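Probable glutathione S-transferase (Bordetella bronchiseptica RB50, PDB 3H1N) probably catalyses the conjugation of glutathione to electrophilic substrates, as a dimeric member of the glutathione S-transferase family. Local coordinates at residues P200-M203 with R204-V207; A150-R153 with E154-P158; L91-L94 with G95-G99. All coordinates share one frame; numbering follows the deposited sequence.

Contact 1 (P200-M203 with R204-V207); sequences PRRM and RTLV
Between P200-M203 and R204-V207 the backbone makes i to i+4 helical turns: R204 N bonds to P200 O at 2.9 Å, L206 N to R202 O, and V207 N to M203 O at 2.9 Å, while the bond from T205 N to R201 O is stretched and weak. On one flank R202 and L206 pack together. The arginine has CG anti to its backbone N (chi1 -177°) and bends at chi2 (61°), which carries its guanidinium along the helix until L206 CD2 sits over the centre of one face, 3.6 Å from R202 CZ. T205 CG2 approaches the same group obliquely, 3.7 Å from R202 NH1. This methyl packing joins polar bonds outside the turn in fixing the rotation of the guanidinium: R202 NE binds R153 O and R202 NH1 binds A252 O, an acceptor shared with T205 OG1. On the exposed flank R204 curls back toward the helix start, its guanidinium with one face over R201 CA and its NH2 3.3 Å from R201 CG. M203, a selenomethionine, turns to the interior, where its CE meets V207 CG1 at 3.9 Å. D250 accepts bonds from the backbone N atoms of R201 and R202. Helix 200-206 lies against helix 142-167 through R202 and M203, and M203 also packs on V192, L195 and L196 of helix 183-198.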
loop_
_atom_site.group_PDB
_atom_site.type_symbol
_atom_site.label_atom_id
_atom_site.label_comp_id
_atom_site.label_asym_id
_atom_site.label_seq_id
_atom_site.Cartn_x
_atom_site.Cartn_y
_atom_site.Cartn_z
ATOM N N PRO B 200 19.373 -11.797 -10.610
ATOM C CA PRO B 200 20.795 -11.414 -10.687
ATOM C C PRO B 200 21.260 -11.033 -12.100
ATOM O O PRO B 200 22.031 -10.077 -12.247
ATOM C CB PRO B 200 21.521 -12.646 -10.155
ATOM C CG PRO B 200 20.575 -13.766 -10.377
ATOM C CD PRO B 200 19.215 -13.178 -10.119
ATOM N N ARG B 201 20.761 -11.724 -13.125
ATOM C CA ARG B 201 21.119 -11.394 -14.509
ATOM C C ARG B 201 20.582 -10.031 -14.930
ATOM O O ARG B 201 21.328 -9.230 -15.488
ATOM C CB ARG B 201 20.688 -12.493 -15.498
ATOM C CG ARG B 201 21.533 -13.769 -15.396
ATOM C CD ARG B 201 21.055 -14.879 -16.337
ATOM N NE ARG B 201 21.033 -14.450 -17.738
ATOM C CZ ARG B 201 20.046 -14.721 -18.592
ATOM N NH1 ARG B 201 18.993 -15.430 -18.197
ATOM N NH2 ARG B 201 20.111 -14.282 -19.845
ATOM N N ARG B 202 19.306 -9.754 -14.653
ATOM C CA ARG B 202 18.745 -8.436 -14.974
ATOM C C ARG B 202 19.417 -7.307 -14.185
ATOM O O ARG B 202 19.636 -6.211 -14.717
ATOM C CB ARG B 202 17.222 -8.396 -14.797
ATOM C CG ARG B 202 16.554 -7.053 -15.201
ATOM C CD ARG B 202 16.778 -6.721 -16.689
ATOM N NE ARG B 202 15.936 -5.610 -17.142
ATOM C CZ ARG B 202 16.179 -4.860 -18.219
ATOM N NH1 ARG B 202 17.267 -5.061 -18.960
ATOM N NH2 ARG B 202 15.339 -3.888 -18.552
HETATM N N MSE B 203 19.781 -7.587 -12.933
HETATM C CA MSE B 203 20.435 -6.577 -12.098
HETATM C C MSE B 203 21.843 -6.297 -12.622
HETATM O O MSE B 203 22.320 -5.160 -12.564
HETATM C CB MSE B 203 20.455 -6.994 -10.612
HETATM C CG MSE B 203 19.076 -6.938 -9.934
HETATM SE SE MSE B 203 18.293 -5.150 -9.848
HETATM C CE MSE B 203 19.176 -4.568 -8.201
ATOM N N ARG B 204 22.497 -7.332 -13.149
ATOM C CA ARG B 204 23.782 -7.149 -13.815
ATOM C C ARG B 204 23.694 -6.101 -14.940
ATOM O O ARG B 204 24.607 -5.283 -15.089
ATOM C CB ARG B 204 24.321 -8.480 -14.329
ATOM C CG ARG B 204 25.770 -8.455 -14.710
ATOM C CD ARG B 204 26.440 -9.773 -14.312
ATOM N NE ARG B 204 25.794 -10.937 -14.931
ATOM C CZ ARG B 204 25.216 -11.944 -14.273
ATOM N NH1 ARG B 204 25.185 -11.978 -12.940
ATOM N NH2 ARG B 204 24.675 -12.940 -14.962
ATOM N N THR B 205 22.597 -6.113 -15.696
ATOM C CA THR B 205 22.356 -5.112 -16.748
ATOM C C THR B 205 22.078 -3.715 -16.164
ATOM O O THR B 205 22.585 -2.701 -16.666
ATOM C CB THR B 205 21.170 -5.518 -17.655
ATOM O OG1 THR B 205 21.455 -6.777 -18.283
ATOM C CG2 THR B 205 20.899 -4.446 -18.741
ATOM N N LEU B 206 21.292 -3.675 -15.092
ATOM C CA LEU B 206 20.682 -2.436 -14.652
ATOM C C LEU B 206 21.494 -1.599 -13.672
ATOM O O LEU B 206 21.388 -0.370 -13.677
ATOM C CB LEU B 206 19.294 -2.711 -14.051
ATOM C CG LEU B 206 18.152 -3.276 -14.903
ATOM C CD1 LEU B 206 16.937 -3.404 -14.016
ATOM C CD2 LEU B 206 17.828 -2.405 -16.131
ATOM N N VAL B 207 22.279 -2.239 -12.809
ATOM C CA VAL B 207 22.819 -1.508 -11.638
ATOM C C VAL B 207 23.686 -0.278 -11.955
ATOM O O VAL B 207 23.641 0.715 -11.217
ATOM C CB VAL B 207 23.505 -2.437 -10.582
ATOM C CG1 VAL B 207 22.448 -3.328 -9.905
ATOM C CG2 VAL B 207 24.612 -3.253 -11.212
#

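Contact 2 (A150-R153 with E154-P158); sequences ADFR and ETRMP
M157 folds over F152 on the tightly packed side of this turn. Its CG stands over one face of the ring, offset toward the rim, in a CH-pi contact 3.7 Å from the centroid, and the selenium of this selenomethionine meets the ring obliquely, 3.5 Å from F152 CE2. With F152 CG anti to the backbone N (chi1 -179°), the ring is carried forward along the helix to meet this chain, while R156 CB approaches F152 CD1 obliquely at 3.8 Å. F152 also packs on L121, E124 and A125 of helix 105-127, and M157 on M203 and L206. The other side is looser and more polar. T155 OG1 lies 2.9 Å from D151 OD1 and 3.1 Å from D151 O, so its proton has two possible acceptors. E154 folds back over the preceding turn, its OE2 4.5 Å from R153 NH1, close enough for a probable charge attraction, with no N-H pointing at it. R153 NH2 instead binds L249 O, and R156 NH2 makes a salt bridge to E124. D151 O accepts an i+4 bond from T155 N and an i+5 bond from R156 N; M157 N makes the next i+5 bond, to F152 O at 2.8 Å. The i+5 pair defines a pi-type turn just before P158, whose N offers no proton: a proline-kinked helix carrying a Met-aromatic contact, in helix 142-167 of the helical C-terminal domain.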
loop_
_atom_site.group_PDB
_atom_site.type_symbol
_atom_site.label_atom_id
_atom_site.label_comp_id
_atom_site.label_asym_id
_atom_site.label_seq_id
_atom_site.Cartn_x
_atom_site.Cartn_y
_atom_site.Cartn_z
ATOM N N ALA B 150 8.694 -11.134 -18.029
ATOM C CA ALA B 150 9.204 -10.344 -19.144
ATOM C C ALA B 150 8.857 -8.864 -18.958
ATOM O O ALA B 150 9.710 -8.016 -19.156
ATOM C CB ALA B 150 8.704 -10.874 -20.487
ATOM N N ASP B 151 7.636 -8.559 -18.531
ATOM C CA ASP B 151 7.250 -7.164 -18.255
ATOM C C ASP B 151 7.926 -6.584 -17.003
ATOM O O ASP B 151 8.331 -5.415 -16.982
ATOM C CB ASP B 151 5.728 -7.034 -18.142
ATOM C CG ASP B 151 5.272 -5.578 -18.018
ATOM O OD1 ASP B 151 5.550 -4.779 -18.942
ATOM O OD2 ASP B 151 4.643 -5.229 -16.991
ATOM N N PHE B 152 8.045 -7.395 -15.959
ATOM C CA PHE B 152 8.617 -6.916 -14.710
ATOM C C PHE B 152 10.082 -6.532 -14.973
ATOM O O PHE B 152 10.536 -5.450 -14.568
ATOM C CB PHE B 152 8.505 -7.994 -13.626
ATOM C CG PHE B 152 9.064 -7.581 -12.265
ATOM C CD1 PHE B 152 8.427 -6.605 -11.500
ATOM C CD2 PHE B 152 10.200 -8.193 -11.743
ATOM C CE1 PHE B 152 8.920 -6.225 -10.245
ATOM C CE2 PHE B 152 10.706 -7.831 -10.477
ATOM C CZ PHE B 152 10.072 -6.848 -9.729
ATOM N N ARG B 153 10.800 -7.394 -15.692
ATOM C CA ARG B 153 12.218 -7.113 -16.015
ATOM C C ARG B 153 12.343 -5.915 -16.948
ATOM O O ARG B 153 13.184 -5.049 -16.721
ATOM C CB ARG B 153 12.931 -8.304 -16.693
ATOM C CG ARG B 153 13.224 -9.527 -15.825
ATOM C CD ARG B 153 14.060 -10.588 -16.580
ATOM N NE ARG B 153 13.685 -10.716 -18.000
ATOM C CZ ARG B 153 12.769 -11.559 -18.484
ATOM N NH1 ARG B 153 12.504 -11.567 -19.779
ATOM N NH2 ARG B 153 12.117 -12.396 -17.685
ATOM N N GLU B 154 11.520 -5.890 -17.995
ATOM C CA GLU B 154 11.657 -4.933 -19.105
ATOM C C GLU B 154 11.167 -3.528 -18.754
ATOM O O GLU B 154 11.812 -2.536 -19.100
ATOM C CB GLU B 154 10.926 -5.432 -20.370
ATOM C CG GLU B 154 11.577 -6.631 -21.081
ATOM C CD GLU B 154 10.677 -7.261 -22.162
ATOM O OE1 GLU B 154 9.663 -6.643 -22.562
ATOM O OE2 GLU B 154 10.982 -8.381 -22.616
ATOM N N THR B 155 10.018 -3.426 -18.091
ATOM C CA THR B 155 9.467 -2.103 -17.826
ATOM C C THR B 155 9.416 -1.708 -16.350
ATOM O O THR B 155 9.700 -0.563 -16.009
ATOM C CB THR B 155 8.071 -1.912 -18.466
ATOM O OG1 THR B 155 7.102 -2.654 -17.727
ATOM C CG2 THR B 155 8.056 -2.374 -19.911
ATOM N N ARG B 156 9.059 -2.644 -15.475
ATOM C CA ARG B 156 8.739 -2.301 -14.076
ATOM C C ARG B 156 9.973 -2.037 -13.235
ATOM O O ARG B 156 10.094 -0.985 -12.599
ATOM C CB ARG B 156 7.877 -3.397 -13.429
ATOM C CG ARG B 156 6.568 -3.675 -14.169
ATOM C CD ARG B 156 5.706 -2.419 -14.323
ATOM N NE ARG B 156 5.165 -1.958 -13.043
ATOM C CZ ARG B 156 4.636 -0.753 -12.839
ATOM N NH1 ARG B 156 4.611 0.144 -13.820
ATOM N NH2 ARG B 156 4.188 -0.424 -11.637
HETATM N N MSE B 157 10.900 -2.989 -13.250
HETATM C CA MSE B 157 12.142 -2.858 -12.491
HETATM C C MSE B 157 12.895 -1.555 -12.817
HETATM O O MSE B 157 13.250 -0.809 -11.899
HETATM C CB MSE B 157 13.046 -4.092 -12.664
HETATM C CG MSE B 157 12.578 -5.293 -11.848
HETATM SE SE MSE B 157 13.619 -6.912 -12.153
HETATM C CE MSE B 157 15.355 -6.290 -11.592
ATOM N N PRO B 158 13.117 -1.257 -14.114
ATOM C CA PRO B 158 13.788 0.029 -14.374
ATOM C C PRO B 158 12.956 1.265 -13.985
ATOM O O PRO B 158 13.532 2.281 -13.591
ATOM C CB PRO B 158 14.053 0.023 -15.887
ATOM C CG PRO B 158 13.740 -1.308 -16.377
ATOM C CD PRO B 158 13.091 -2.132 -15.300
#

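Contact 3 (L91-L94 with G95-G99); sequences LLFL and GVEHG
F93 and E97 lie side by side and point the same way, the ring beside the aliphatic part of the glutamate: F93 CE1 is 3.8 Å from E97 CB and F93 CZ 4.0 Å from E97 CG. The approach of CB to the ring is oblique. Both residues hold CG anti to the backbone N, which for E97 (chi1 180°) sets CG beside the ring; the bend at its chi2 (49°) then turns the carboxylate, whose plane lies 20° from that of the ring. One residue on along the helix, L94 CD2 comes obliquely to the imidazole of H98, 4.0 Å from H98 CD2. Backbone bonds set this spacing. G95 N bonds to L91 O (2.8 Å) and E97 N to F93 O (2.9 Å), whereas H98 N reaches L94 O at 2.9 Å from above the carbonyl plane, as the chain leaves helical geometry at H98. G99 then takes a positive phi. This is the C-terminal end of helix 87-97, which follows strand 82-85 of the mixed four-stranded sheet in the thioredoxin-like N-terminal domain of glutathione S-transferases. Farther out, H98 NE2 bonds to the hydroxyl of Y22, tying the imidazole to the start of strand 22-25. L91 and L94 pack on A40 and L41 of helix 34-43. On the dimer side, F93 rests on L109 of the second subunit, and E97 OE1 makes a salt bridge to R105 of that subunit.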
loop_
_atom_site.group_PDB
_atom_site.type_symbol
_atom_site.label_atom_id
_atom_site.label_comp_id
_atom_site.label_asym_id
_atom_site.label_seq_id
_atom_site.Cartn_x
_atom_site.Cartn_y
_atom_site.Cartn_z
ATOM N N LEU B 91 5.513 0.867 10.188
ATOM C CA LEU B 91 6.710 1.705 10.058
ATOM C C LEU B 91 6.400 3.182 10.283
ATOM O O LEU B 91 7.187 3.871 10.921
ATOM C CB LEU B 91 7.394 1.482 8.705
ATOM C CG LEU B 91 8.112 0.143 8.504
ATOM C CD1 LEU B 91 8.456 -0.096 7.022
ATOM C CD2 LEU B 91 9.362 0.070 9.380
ATOM N N LEU B 92 5.253 3.651 9.778
ATOM C CA LEU B 92 4.749 4.998 10.075
ATOM C C LEU B 92 4.738 5.318 11.595
ATOM O O LEU B 92 5.116 6.424 12.015
ATOM C CB LEU B 92 3.332 5.188 9.499
ATOM C CG LEU B 92 2.712 6.583 9.634
ATOM C CD1 LEU B 92 3.386 7.584 8.703
ATOM C CD2 LEU B 92 1.176 6.537 9.394
ATOM N N PHE B 93 4.281 4.362 12.400
ATOM C CA PHE B 93 4.280 4.519 13.850
ATOM C C PHE B 93 5.707 4.655 14.377
ATOM O O PHE B 93 5.995 5.549 15.176
ATOM C CB PHE B 93 3.537 3.362 14.555
ATOM C CG PHE B 93 3.806 3.297 16.031
ATOM C CD1 PHE B 93 3.290 4.276 16.889
ATOM C CD2 PHE B 93 4.618 2.296 16.555
ATOM C CE1 PHE B 93 3.559 4.239 18.264
ATOM C CE2 PHE B 93 4.911 2.250 17.943
ATOM C CZ PHE B 93 4.374 3.218 18.791
ATOM N N LEU B 94 6.595 3.774 13.921
ATOM C CA LEU B 94 7.988 3.803 14.387
ATOM C C LEU B 94 8.692 5.089 13.989
ATOM O O LEU B 94 9.523 5.616 14.747
ATOM C CB LEU B 94 8.766 2.589 13.874
ATOM C CG LEU B 94 8.160 1.239 14.276
ATOM C CD1 LEU B 94 8.958 0.067 13.702
ATOM C CD2 LEU B 94 8.034 1.125 15.811
ATOM N N GLY B 95 8.356 5.584 12.801
ATOM C CA GLY B 95 8.896 6.850 12.314
ATOM C C GLY B 95 8.498 8.041 13.173
ATOM O O GLY B 95 9.316 8.930 13.430
ATOM N N VAL B 96 7.242 8.064 13.610
ATOM C CA VAL B 96 6.734 9.181 14.392
ATOM C C VAL B 96 7.189 9.081 15.839
ATOM O O VAL B 96 7.601 10.076 16.427
ATOM C CB VAL B 96 5.184 9.309 14.301
ATOM C CG1 VAL B 96 4.652 10.272 15.352
ATOM C CG2 VAL B 96 4.788 9.786 12.922
ATOM N N GLU B 97 7.138 7.882 16.409
ATOM C CA GLU B 97 7.353 7.738 17.846
ATOM C C GLU B 97 8.819 7.531 18.230
ATOM O O GLU B 97 9.228 7.963 19.310
ATOM C CB GLU B 97 6.432 6.657 18.422
ATOM C CG GLU B 97 6.524 6.367 19.924
ATOM C CD GLU B 97 6.481 7.587 20.854
ATOM O OE1 GLU B 97 5.900 8.666 20.529
ATOM O OE2 GLU B 97 7.034 7.438 21.968
ATOM N N HIS B 98 9.608 6.929 17.341
ATOM C CA HIS B 98 11.029 6.677 17.607
ATOM C C HIS B 98 11.991 7.459 16.719
ATOM O O HIS B 98 13.196 7.196 16.720
ATOM C CB HIS B 98 11.334 5.176 17.534
ATOM C CG HIS B 98 10.578 4.370 18.544
ATOM N ND1 HIS B 98 11.061 4.125 19.811
ATOM C CD2 HIS B 98 9.358 3.783 18.487
ATOM C CE1 HIS B 98 10.176 3.414 20.490
ATOM N NE2 HIS B 98 9.134 3.194 19.710
ATOM N N GLY B 99 11.472 8.427 15.967
ATOM C CA GLY B 99 12.340 9.298 15.167
ATOM C C GLY B 99 13.025 8.601 13.994
ATOM O O GLY B 99 14.129 8.982 13.604
#

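Along the chain contact 3 comes first, then contact 2, then contact 1. Contacts 1 and 2 are neighbours in the helical C-terminal domain, their centres 11 Å apart: helix 200-206 meets helix 142-167 where M203 SE lies 3.6 Å from M157 CE and R202 binds R153 O. That carbonyl lies five residues before P158, whose N carries no hydrogen to give it, consistent with R202 taking up an acceptor that the proline leaves. Contact 3 lies on the opposite side of the chain's centre, about 32 to 33 Å away between centres, on helix 87-97 of the N-terminal domain. Contacts 2 and 3 both reach the second subunit.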